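Side-chain contacts in 3-oxo-tetronate kinase (Cupriavidus necator, PDB 5DMH), which catalyses the ATP-dependent phosphorylation of 3-oxo-tetronate to 3-oxo-tetronate 4-phosphate: residues L47-T50 with L51-G55; D184-L187 with V188-L191; E264-R268 with A269-P273; P318-A322 with R323-V327; A355-E359 with L360-R364. One frame throughout, in Å; residues are numbered along the deposited sequence.

Contact 1: L47-T50 with L51-G55; sequences LANT and LVRNG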
# COMPACT_ATOMS: atom_id res chain seq x y z
N LEU A 47 1.56 -5.38 -2.93
CA LEU A 47 1.44 -5.83 -4.32
C LEU A 47 2.67 -6.58 -4.85
O LEU A 47 2.54 -7.66 -5.41
CB LEU A 47 1.14 -4.62 -5.20
CG LEU A 47 1.10 -4.91 -6.71
CD1 LEU A 47 0.06 -5.97 -7.02
CD2 LEU A 47 0.83 -3.64 -7.45
N ALA A 48 3.87 -6.02 -4.68
CA ALA A 48 5.05 -6.68 -5.17
C ALA A 48 5.20 -8.06 -4.51
O ALA A 48 5.58 -9.01 -5.16
CB ALA A 48 6.30 -5.83 -4.96
N ASN A 49 4.88 -8.16 -3.24
CA ASN A 49 4.94 -9.46 -2.56
C ASN A 49 4.05 -10.50 -3.25
O ASN A 49 4.47 -11.63 -3.50
CB ASN A 49 4.50 -9.27 -1.10
CG ASN A 49 4.50 -10.58 -0.30
OD1 ASN A 49 5.53 -11.25 -0.14
ND2 ASN A 49 3.33 -10.94 0.20
N THR A 50 2.81 -10.12 -3.53
CA THR A 50 1.88 -10.99 -4.22
C THR A 50 2.37 -11.37 -5.60
O THR A 50 2.28 -12.54 -5.99
CB THR A 50 0.47 -10.36 -4.29
OG1 THR A 50 -0.12 -10.47 -2.99
CG2 THR A 50 -0.40 -11.11 -5.30
N LEU A 51 2.93 -10.42 -6.34
CA LEU A 51 3.48 -10.74 -7.65
C LEU A 51 4.68 -11.70 -7.58
O LEU A 51 4.74 -12.67 -8.34
CB LEU A 51 3.85 -9.46 -8.39
CG LEU A 51 2.65 -8.62 -8.79
CD1 LEU A 51 3.13 -7.26 -9.26
CD2 LEU A 51 1.83 -9.32 -9.85
N VAL A 52 5.62 -11.44 -6.66
CA VAL A 52 6.78 -12.31 -6.52
C VAL A 52 6.35 -13.72 -6.12
O VAL A 52 6.83 -14.70 -6.66
CB VAL A 52 7.77 -11.74 -5.48
CG1 VAL A 52 8.81 -12.79 -5.07
CG2 VAL A 52 8.40 -10.47 -6.02
N ARG A 53 5.41 -13.80 -5.18
CA ARG A 53 4.96 -15.10 -4.69
C ARG A 53 4.21 -15.89 -5.74
O ARG A 53 4.07 -17.11 -5.61
CB ARG A 53 4.09 -14.93 -3.45
CG ARG A 53 4.92 -14.68 -2.17
CD ARG A 53 4.09 -14.05 -1.08
NE ARG A 53 3.05 -14.93 -0.51
CZ ARG A 53 3.26 -15.84 0.45
NH1 ARG A 53 4.47 -16.08 0.94
NH2 ARG A 53 2.23 -16.52 0.92
N ASN A 54 3.73 -15.21 -6.78
CA ASN A 54 3.02 -15.88 -7.85
C ASN A 54 3.80 -15.93 -9.15
O ASN A 54 3.23 -16.20 -10.20
CB ASN A 54 1.63 -15.27 -8.07
CG ASN A 54 0.66 -15.68 -7.00
OD1 ASN A 54 -0.04 -16.70 -7.12
ND2 ASN A 54 0.62 -14.90 -5.93
N GLY A 55 5.11 -15.69 -9.06
CA GLY A 55 6.02 -16.06 -10.12
C GLY A 55 6.47 -14.93 -11.04
O GLY A 55 6.93 -15.22 -12.13
O HOH W 1 0.40 -13.47 -2.10

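Contact 2: D184-L187 with V188-L191; sequences DASL and VRVL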
# COMPACT_ATOMS: atom_id res chain seq x y z
N ASP A 184 -19.11 4.63 4.88
CA ASP A 184 -20.05 4.02 3.92
C ASP A 184 -19.41 2.76 3.33
O ASP A 184 -18.36 2.83 2.72
CB ASP A 184 -20.36 5.01 2.78
CG ASP A 184 -21.49 4.54 1.86
OD1 ASP A 184 -21.93 3.37 1.98
OD2 ASP A 184 -21.94 5.36 1.03
N ALA A 185 -20.05 1.60 3.50
CA ALA A 185 -19.49 0.34 3.02
C ALA A 185 -19.88 0.04 1.60
O ALA A 185 -19.37 -0.91 1.01
CB ALA A 185 -19.91 -0.82 3.93
N SER A 186 -20.78 0.83 1.05
CA SER A 186 -21.21 0.65 -0.34
C SER A 186 -20.20 1.26 -1.34
O SER A 186 -20.18 2.47 -1.59
CB SER A 186 -22.60 1.22 -0.55
OG SER A 186 -22.98 1.07 -1.91
N LEU A 187 -19.32 0.42 -1.86
CA LEU A 187 -18.23 0.89 -2.69
C LEU A 187 -18.72 1.49 -4.01
O LEU A 187 -18.06 2.34 -4.59
CB LEU A 187 -17.26 -0.24 -2.99
CG LEU A 187 -16.54 -0.90 -1.82
CD1 LEU A 187 -15.48 -1.90 -2.31
CD2 LEU A 187 -15.91 0.15 -0.92
N VAL A 188 -19.89 1.05 -4.50
CA VAL A 188 -20.42 1.62 -5.73
C VAL A 188 -20.76 3.09 -5.50
O VAL A 188 -20.34 3.97 -6.27
CB VAL A 188 -21.65 0.84 -6.27
CG1 VAL A 188 -22.30 1.59 -7.41
CG2 VAL A 188 -21.23 -0.53 -6.70
N ARG A 189 -21.43 3.35 -4.38
CA ARG A 189 -21.81 4.72 -4.00
C ARG A 189 -20.56 5.57 -3.67
O ARG A 189 -20.43 6.69 -4.14
CB ARG A 189 -22.77 4.65 -2.82
CG ARG A 189 -23.36 5.95 -2.32
CD ARG A 189 -24.58 5.66 -1.43
NE ARG A 189 -24.24 4.82 -0.29
CZ ARG A 189 -25.11 4.08 0.41
NH1 ARG A 189 -26.40 4.05 0.10
NH2 ARG A 189 -24.69 3.36 1.45
N VAL A 190 -19.64 5.00 -2.91
CA VAL A 190 -18.41 5.70 -2.54
C VAL A 190 -17.60 6.08 -3.79
O VAL A 190 -17.19 7.22 -3.94
CB VAL A 190 -17.56 4.84 -1.57
CG1 VAL A 190 -16.16 5.44 -1.36
CG2 VAL A 190 -18.27 4.67 -0.23
N LEU A 191 -17.38 5.12 -4.68
CA LEU A 191 -16.58 5.38 -5.86
C LEU A 191 -17.30 6.37 -6.80
O LEU A 191 -16.65 7.27 -7.39
CB LEU A 191 -16.27 4.07 -6.60
CG LEU A 191 -15.34 4.16 -7.83
CD1 LEU A 191 -14.06 4.96 -7.54
CD2 LEU A 191 -15.00 2.77 -8.30
O HOH W 2 -22.03 -0.83 -3.41

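Contact 3: E264-R268 with A269-P273; sequences ENFRR and AGLLP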
# COMPACT_ATOMS: atom_id res chain seq x y z
N GLU A 264 -0.38 -15.80 -13.86
CA GLU A 264 -0.84 -16.97 -14.59
C GLU A 264 -1.35 -16.60 -15.99
O GLU A 264 -1.13 -17.36 -16.94
CB GLU A 264 -1.92 -17.70 -13.80
CG GLU A 264 -2.36 -18.99 -14.42
CD GLU A 264 -1.28 -20.05 -14.42
OE1 GLU A 264 -0.35 -19.96 -13.59
OE2 GLU A 264 -1.36 -20.99 -15.25
N ASN A 265 -2.02 -15.46 -16.14
CA ASN A 265 -2.39 -15.00 -17.48
C ASN A 265 -1.19 -14.94 -18.42
O ASN A 265 -1.26 -15.40 -19.56
CB ASN A 265 -3.02 -13.62 -17.44
CG ASN A 265 -4.39 -13.60 -16.81
OD1 ASN A 265 -5.14 -14.60 -16.83
ND2 ASN A 265 -4.75 -12.43 -16.28
N PHE A 266 -0.09 -14.36 -17.96
CA PHE A 266 1.08 -14.21 -18.84
C PHE A 266 1.73 -15.56 -19.13
O PHE A 266 2.20 -15.80 -20.22
CB PHE A 266 2.08 -13.21 -18.24
CG PHE A 266 1.53 -11.82 -18.12
CD1 PHE A 266 1.23 -11.09 -19.25
CD2 PHE A 266 1.31 -11.25 -16.88
CE1 PHE A 266 0.71 -9.80 -19.15
CE2 PHE A 266 0.77 -9.95 -16.76
CZ PHE A 266 0.48 -9.24 -17.90
N ARG A 267 1.74 -16.44 -18.14
CA ARG A 267 2.26 -17.79 -18.35
C ARG A 267 1.45 -18.51 -19.42
O ARG A 267 2.01 -19.11 -20.35
CB ARG A 267 2.24 -18.57 -17.04
CG ARG A 267 3.41 -18.26 -16.12
CD ARG A 267 3.54 -19.29 -15.02
NE ARG A 267 2.45 -19.20 -14.05
CZ ARG A 267 2.44 -18.41 -12.98
NH1 ARG A 267 3.47 -17.62 -12.70
NH2 ARG A 267 1.38 -18.41 -12.17
N ARG A 268 0.14 -18.46 -19.29
CA ARG A 268 -0.76 -19.10 -20.25
C ARG A 268 -0.57 -18.57 -21.66
O ARG A 268 -0.73 -19.29 -22.64
CB ARG A 268 -2.20 -18.86 -19.83
CG ARG A 268 -2.93 -20.12 -19.53
CD ARG A 268 -3.17 -20.27 -18.07
NE ARG A 268 -4.52 -19.88 -17.72
CZ ARG A 268 -5.17 -20.32 -16.64
NH1 ARG A 268 -6.40 -19.90 -16.40
NH2 ARG A 268 -4.58 -21.17 -15.80
N ALA A 269 -0.27 -17.28 -21.75
CA ALA A 269 -0.11 -16.61 -23.03
C ALA A 269 1.28 -16.85 -23.63
O ALA A 269 1.57 -16.37 -24.72
CB ALA A 269 -0.37 -15.11 -22.87
N GLY A 270 2.13 -17.58 -22.91
CA GLY A 270 3.45 -17.92 -23.41
C GLY A 270 4.43 -16.76 -23.26
O GLY A 270 5.52 -16.79 -23.82
N LEU A 271 4.03 -15.75 -22.49
CA LEU A 271 4.81 -14.52 -22.38
C LEU A 271 5.75 -14.52 -21.19
O LEU A 271 6.72 -13.77 -21.18
CB LEU A 271 3.87 -13.30 -22.27
CG LEU A 271 2.99 -13.05 -23.49
CD1 LEU A 271 2.05 -11.88 -23.21
CD2 LEU A 271 3.81 -12.80 -24.74
N LEU A 272 5.47 -15.35 -20.19
CA LEU A 272 6.26 -15.39 -18.98
C LEU A 272 6.60 -16.84 -18.66
O LEU A 272 5.71 -17.67 -18.53
CB LEU A 272 5.45 -14.81 -17.83
CG LEU A 272 6.05 -14.89 -16.43
CD1 LEU A 272 7.27 -13.94 -16.30
CD2 LEU A 272 4.98 -14.57 -15.40
N PRO A 273 7.90 -17.16 -18.54
CA PRO A 273 8.22 -18.53 -18.16
C PRO A 273 7.80 -18.78 -16.72
O PRO A 273 7.52 -17.81 -16.02
CB PRO A 273 9.75 -18.58 -18.28
CG PRO A 273 10.19 -17.17 -18.07
CD PRO A 273 9.10 -16.32 -18.67
O HOH W 3 6.34 -17.42 -13.52

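Contact 4: P318-A322 with R323-V327; sequences PLALA and RGEAV. With ADP (adenosine-5'-diphosphate), chain C.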
# COMPACT_ATOMS: atom_id res chain seq x y z
N PRO A 318 1.89 15.16 19.18
CA PRO A 318 1.75 16.12 18.07
C PRO A 318 1.66 17.57 18.57
O PRO A 318 2.07 18.51 17.88
CB PRO A 318 0.45 15.70 17.40
CG PRO A 318 0.32 14.24 17.73
CD PRO A 318 0.82 14.15 19.15
N LEU A 319 1.11 17.76 19.75
CA LEU A 319 0.96 19.13 20.27
C LEU A 319 2.31 19.73 20.61
O LEU A 319 2.51 20.94 20.46
CB LEU A 319 0.02 19.16 21.47
CG LEU A 319 -1.39 18.60 21.28
CD1 LEU A 319 -2.17 18.78 22.58
CD2 LEU A 319 -2.08 19.28 20.14
N ALA A 320 3.26 18.90 21.05
CA ALA A 320 4.64 19.34 21.28
C ALA A 320 5.35 19.70 19.97
O ALA A 320 6.10 20.69 19.91
CB ALA A 320 5.43 18.28 22.03
N LEU A 321 5.11 18.91 18.93
CA LEU A 321 5.62 19.22 17.59
C LEU A 321 5.15 20.59 17.12
O LEU A 321 5.95 21.40 16.65
CB LEU A 321 5.21 18.14 16.57
CG LEU A 321 5.84 16.76 16.78
CD1 LEU A 321 5.26 15.72 15.84
CD2 LEU A 321 7.37 16.79 16.65
N ALA A 322 3.85 20.86 17.26
CA ALA A 322 3.27 22.14 16.85
C ALA A 322 3.82 23.31 17.66
O ALA A 322 3.96 24.39 17.12
CB ALA A 322 1.73 22.09 16.93
N ARG A 323 4.14 23.10 18.94
CA ARG A 323 4.77 24.15 19.76
C ARG A 323 6.26 24.33 19.44
O ARG A 323 6.92 25.22 19.97
CB ARG A 323 4.65 23.84 21.26
CG ARG A 323 3.24 23.86 21.82
CD ARG A 323 3.26 23.78 23.34
NE ARG A 323 3.71 22.47 23.85
CZ ARG A 323 2.91 21.46 24.16
NH1 ARG A 323 1.60 21.56 24.01
NH2 ARG A 323 3.42 20.31 24.61
N GLY A 324 6.79 23.45 18.59
CA GLY A 324 8.16 23.53 18.16
C GLY A 324 9.13 23.02 19.19
O GLY A 324 10.29 23.44 19.21
N GLU A 325 8.67 22.14 20.07
CA GLU A 325 9.57 21.51 21.02
C GLU A 325 10.42 20.48 20.27
O GLU A 325 10.04 20.00 19.20
CB GLU A 325 8.79 20.91 22.17
CG GLU A 325 8.07 21.97 22.99
CD GLU A 325 7.07 21.39 23.97
OE1 GLU A 325 7.15 20.18 24.25
OE2 GLU A 325 6.21 22.16 24.45
N ALA A 326 11.60 20.20 20.80
CA ALA A 326 12.60 19.41 20.08
C ALA A 326 12.33 17.91 20.19
O ALA A 326 13.17 17.16 20.68
CB ALA A 326 14.01 19.75 20.63
N VAL A 327 11.19 17.48 19.66
CA VAL A 327 10.72 16.11 19.82
C VAL A 327 11.56 15.12 18.99
O VAL A 327 11.96 14.07 19.51
CB VAL A 327 9.23 16.00 19.45
CG1 VAL A 327 8.76 14.58 19.54
CG2 VAL A 327 8.39 16.92 20.33
PB ADP C . -2.42 3.70 8.03
O1B ADP C . -1.52 2.73 7.28
O2B ADP C . -2.90 3.11 9.34
O3B ADP C . -3.53 4.29 7.17
PA ADP C . -0.84 6.16 7.78
O1A ADP C . 0.54 6.37 8.28
O2A ADP C . -1.15 6.03 6.33
O3A ADP C . -1.45 4.88 8.60
O5' ADP C . -1.81 7.35 8.25
C5' ADP C . -1.92 7.73 9.62
C4' ADP C . -2.00 9.25 9.69
O4' ADP C . -2.46 9.64 10.98
C3' ADP C . -0.64 9.90 9.50
O3' ADP C . -0.75 11.15 8.78
C2' ADP C . -0.20 10.13 10.91
O2' ADP C . 0.85 11.08 11.01
C1' ADP C . -1.51 10.53 11.54
N9 ADP C . -1.43 10.37 12.99
C8 ADP C . -0.85 9.35 13.67
N7 ADP C . -0.94 9.56 15.00
C5 ADP C . -1.59 10.73 15.16
C6 ADP C . -1.98 11.55 16.31
N6 ADP C . -1.71 11.06 17.54
N1 ADP C . -2.64 12.70 16.08
C2 ADP C . -2.92 13.13 14.83
N3 ADP C . -2.57 12.46 13.71
C4 ADP C . -1.90 11.28 13.84

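Contact 5: A355-E359 with L360-R364; sequences AVQAE and LGVER. With ADP (adenosine-5'-diphosphate), chain C.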
# COMPACT_ATOMS: atom_id res chain seq x y z
N ALA A 355 -8.83 14.69 19.50
CA ALA A 355 -8.48 15.86 20.32
C ALA A 355 -7.33 16.66 19.69
O ALA A 355 -7.35 17.88 19.68
CB ALA A 355 -8.11 15.43 21.78
N VAL A 356 -6.31 15.97 19.20
CA VAL A 356 -5.18 16.61 18.57
C VAL A 356 -5.67 17.36 17.32
O VAL A 356 -5.31 18.50 17.06
CB VAL A 356 -4.12 15.56 18.16
CG1 VAL A 356 -3.08 16.18 17.22
CG2 VAL A 356 -3.46 14.92 19.38
N GLN A 357 -6.52 16.71 16.55
CA GLN A 357 -6.98 17.27 15.30
C GLN A 357 -7.84 18.51 15.51
O GLN A 357 -7.73 19.46 14.73
CB GLN A 357 -7.72 16.22 14.47
CG GLN A 357 -6.83 15.08 13.97
CD GLN A 357 -7.65 14.05 13.20
OE1 GLN A 357 -8.84 13.87 13.49
NE2 GLN A 357 -7.04 13.38 12.24
N ALA A 358 -8.70 18.50 16.53
CA ALA A 358 -9.52 19.67 16.86
C ALA A 358 -8.64 20.88 17.14
O ALA A 358 -9.01 22.01 16.83
CB ALA A 358 -10.44 19.39 18.06
N GLU A 359 -7.48 20.65 17.72
CA GLU A 359 -6.58 21.74 18.07
C GLU A 359 -5.72 22.20 16.88
O GLU A 359 -5.55 23.39 16.68
CB GLU A 359 -5.70 21.34 19.25
CG GLU A 359 -4.67 22.38 19.65
CD GLU A 359 -5.22 23.46 20.56
OE1 GLU A 359 -6.43 23.77 20.47
OE2 GLU A 359 -4.44 23.99 21.37
N LEU A 360 -5.22 21.25 16.08
CA LEU A 360 -4.22 21.55 15.05
C LEU A 360 -4.74 21.51 13.59
O LEU A 360 -4.12 22.10 12.70
CB LEU A 360 -3.03 20.57 15.16
CG LEU A 360 -2.18 20.46 16.44
CD1 LEU A 360 -1.10 19.41 16.25
CD2 LEU A 360 -1.56 21.79 16.84
N GLY A 361 -5.83 20.78 13.36
CA GLY A 361 -6.28 20.45 12.02
C GLY A 361 -5.82 19.06 11.60
O GLY A 361 -4.77 18.60 12.03
N VAL A 362 -6.59 18.38 10.75
CA VAL A 362 -6.29 17.00 10.37
C VAL A 362 -4.99 16.89 9.58
O VAL A 362 -4.08 16.12 9.91
CB VAL A 362 -7.48 16.39 9.57
CG1 VAL A 362 -7.13 15.06 8.95
CG2 VAL A 362 -8.74 16.28 10.47
N GLU A 363 -4.89 17.68 8.51
CA GLU A 363 -3.70 17.60 7.66
C GLU A 363 -2.43 18.07 8.40
O GLU A 363 -1.40 17.42 8.32
CB GLU A 363 -3.88 18.42 6.38
CG GLU A 363 -2.69 18.29 5.45
CD GLU A 363 -2.92 18.96 4.11
OE1 GLU A 363 -3.16 18.24 3.13
OE2 GLU A 363 -2.86 20.20 4.04
N ARG A 364 -2.53 19.18 9.13
CA ARG A 364 -1.37 19.71 9.85
C ARG A 364 -0.84 18.71 10.88
O ARG A 364 0.37 18.45 10.92
CB ARG A 364 -1.66 21.05 10.52
CG ARG A 364 -0.36 21.75 10.87
CD ARG A 364 -0.49 22.93 11.80
NE ARG A 364 0.85 23.36 12.19
CZ ARG A 364 1.12 24.12 13.25
NH1 ARG A 364 0.15 24.54 14.04
NH2 ARG A 364 2.37 24.44 13.51
PB ADP C . -2.42 3.70 8.03
O1B ADP C . -1.52 2.73 7.28
O2B ADP C . -2.90 3.11 9.34
O3B ADP C . -3.53 4.29 7.17
PA ADP C . -0.84 6.16 7.78
O1A ADP C . 0.54 6.37 8.28
O2A ADP C . -1.15 6.03 6.33
O3A ADP C . -1.45 4.88 8.60
O5' ADP C . -1.81 7.35 8.25
C5' ADP C . -1.92 7.73 9.62
C4' ADP C . -2.00 9.25 9.69
O4' ADP C . -2.46 9.64 10.98
C3' ADP C . -0.64 9.90 9.50
O3' ADP C . -0.75 11.15 8.78
C2' ADP C . -0.20 10.13 10.91
O2' ADP C . 0.85 11.08 11.01
C1' ADP C . -1.51 10.53 11.54
N9 ADP C . -1.43 10.37 12.99
C8 ADP C . -0.85 9.35 13.67
N7 ADP C . -0.94 9.56 15.00
C5 ADP C . -1.59 10.73 15.16
C6 ADP C . -1.98 11.55 16.31
N6 ADP C . -1.71 11.06 17.54
N1 ADP C . -2.64 12.70 16.08
C2 ADP C . -2.92 13.13 14.83
N3 ADP C . -2.57 12.46 13.71
C4 ADP C . -1.90 11.28 13.84
O HOH W 4 -4.28 13.87 11.76

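Contact 1: L47-T50 with L51-G55
Leu-47 and Leu-51 sit one turn apart on the inner side of helix 41-53. Their CD1 methyls meet at 4.0 Å, and Leu-51 CG also rests near the carbonyl oxygen Leu-47 O. Both leucines pack on strand 34-38, so this side is tight and apolar. Ala-48 and Val-52 continue it toward Thr-58 and Ile-410. The solvent side belongs to Arg-53, which is exposed. Asn-49 and Arg-53 run side by side, pointing the same way, with amide and guanidinium planes 24° apart. The touch is made by the aliphatic chain: Asn-49 OD1 lies 3.3 Å from Arg-53 CD. Asn-49 itself is buried, and its amide nitrogen is bonded to Gln-413. A water hydrogen-bonded to Thr-50 OG1 accepts a weak bond from Arg-53 NE in the guanidinium plane. At the helix end, Asn-54 turns its side chain back. With CG beside its own backbone N (chi1 -75°), Asn-54 ND2 donates to Thr-50 O at 2.9 Å, and the bond is nearly straight (173°). The backbone N of Asn-54 adds a weak bond to the same oxygen. Gly-55, with positive phi, is the C-prime residue. Gly-55 N bonds to Val-52 O and Met-56 N to Leu-51 O, the pattern of a Schellman motif closing a helix.

Contact 2: D184-L187 with V188-L191
Arg-189 reaches back from the first turn of helix 187-193 to Asp-184, in the loop before it. Arg-189 CB lies 3.6 Å from Ser-186 O and close to Ser-186 OG. With CG anti to the backbone N (chi1 -177°), the chain runs past the carboxylate, and CG and CD both lie near Asp-184 OD2. A bend at chi3 (59°) turns the head group onto the carboxylate. Arg-189 NE donates to Asp-184 OD2 at 2.7 Å, using the syn lone pair of that oxygen. CZ faces the carboxylate, about equally far from both oxygens. Arg-189 NH2 donates to Asp-184 OD1 at 2.8 Å, and OD1 lies in the guanidinium plane. The pair is thus a side-on salt bridge, with one nitrogen to each oxygen, although the two planes are 40° apart. Ser-186 CB covers one face of the guanidinium, 3.6 Å from Arg-189 NH2.

Asp-184 OD1 has a second donor. Ser-186 N reaches Asp-184 OD1 at 2.9 Å from the opposite face of the carboxylate, closing an Asx turn. Ser-186 is the N-cap residue. A water bridges its OG to Val-188 N, a donor of the first turn. On the inner side, Val-190 CG2 packs on Asp-184 CB at 3.7 Å.

Asp-184 OD2 also forms a salt bridge with Arg-193. Two arginines and a backbone N-H therefore share one carboxylate, which probably stays ionised; the salt bridge to Arg-189 joins the loop to the first turn.

Contact 3: E264-R268 with A269-P273
A Schellman motif ends helix 262-268 here. Phe-266 O accepts two backbone bonds. Leu-271 N donates to Phe-266 O at 2.9 Å, and Gly-270 N, at a residue of positive phi, to Arg-267 O; these two make the motif. Leu-272 N adds a bond to Phe-266 O at 3.3 Å. The chain reversal brings apolar groups together. Phe-266 CB meets Leu-272 CB at 3.8 Å, and Leu-271 CD1 comes to the edge of the phenyl ring, 4.1 Å from Phe-266 CD1. Arg-267 lies alongside Leu-272, pointing the same way. Arg-267 CG is 3.4 Å from Leu-272 O, and its CA makes a CA-H...O contact with that oxygen.

Beyond CG, a bend at chi3 (-70°) swings the guanidinium back along the helix to Glu-264. NE and NH2 both donate to OE1, with 2.7 Å from Arg-267 NH2 to Glu-264 OE1. Arg-268 NH2 donates to Glu-264 OE2 at a longer 3.3 Å, and Arg-268 NH1 pairs with Glu-244. Arg-267 NH1 donates to a water that bridges to Pro-273 O. Flanked by this network of Glu-264, Arg-267 and Arg-268, the Schellman turn sends the chain from helix 262-268 into the loop toward strand 288-292.

Contact 4: P318-A322 with R323-V327
Leu-321 and Val-327 cross at about a right angle. Leu-321 CD2 presses on Val-327 CB at 3.5 Å, closer than usual for two carbons. Val-327 CG2 also reaches Ala-320 CB, at 3.7 Å. This apolar patch joins helix 318-322 to the start of helix 327-336.

Arg-323 lies flat over the backbone of the same short helix. One face of its guanidinium covers Leu-319 O and Ala-320 CA, with Ala-320 CA 3.7 Å from Arg-323 NH2. Its CG is beside the backbone N, and the bend at chi3 (-69°) folds the head group back over the helix. At the guanidinium edge stands the carboxylate of Glu-325. Arg-323 NE donates to Glu-325 OE2 at 2.6 Å in a salt bridge; the N-H...O angle is 170°, and OE2 is met from above the carboxylate plane. Glu-325 OE1 in turn sits 3.4 Å from Ala-320 CB.

The backbone closes as a Schellman motif. Glu-325 N bonds to Ala-320 O and Gly-324 N to Leu-321 O, with positive phi at Gly-324.

Pro-318 belongs to the ADP pocket, its CG 3.7 Å from N1 of the adenine. Leu-319 and Ala-322 pack on helix 350-360, while Leu-321 and Ala-322 meet helix 362-382.

Contact 5: A355-E359 with L360-R364
Gln-357 O accepts from Gly-361 N at 2.7 Å, the shortest polar bond across this helix end. Leu-360 N donates to Val-356 O at 2.9 Å. These two bonds finish helix 350-360. Gly-361 then leaves helical angles with positive phi and takes the N-cap position of helix 362-382.

Gln-357 spans the turn. Its side chain is extended beyond CG and crosses Val-362 obliquely. Val-362 CG2 lies 3.7 Å from Gln-357 CD, so one valine methyl packs on the amide group. The other methyl, Val-362 CG1, is 3.7 Å from Gln-357 NE2. The amide nitrogen has two acceptors. It donates to the carbonyl oxygen of Pro-178 and, at 2.8 Å from Gln-357 NE2, to a water. That water donates to Val-362 O. The two acceptors at NE2 fix which way the amide is turned; the valine methyls pack against it.

The apolar side is made by Val-356 and Leu-360, one turn apart. Leu-360 CG sits beside its backbone N (chi1 -59°), and Leu-360 CD1 reaches Val-356 CG1 at 3.9 Å. Both residues also touch Ala-365 of the next helix. Val-356 CG1 faces the nucleotide as well, 3.7 Å from N1 of the ADP adenine. Glu-359 packs on Leu-319 of helix 318-322.

Helix 350-360 thus ends and helix 362-382 begins at one glycine, which holds the N-cap position of the second. The turn borders the adenine end of the ADP pocket in the nucleotide-binding C-terminal domain.

Contacts 4 and 5 form one unit at the nucleotide. Their centres are 13 Å apart, and Ala-322 CB meets Leu-360 CD2 at 3.3 Å. Pro-318 and Val-356 also touch each other, and both line the adenine end of the pocket. Contacts 1 and 3 form a second unit on the opposite side of the chain's centre. There Asn-54 O accepts a hydrogen bond from Arg-267 NH1 at 2.9 Å, so two helix ends are tied together. The centres of contacts 3 and 4 lie 54 Å apart. Contact 2 touches none of the others; its nearest atoms are about 16 Å from contact 5 and about 17 Å from contact 1.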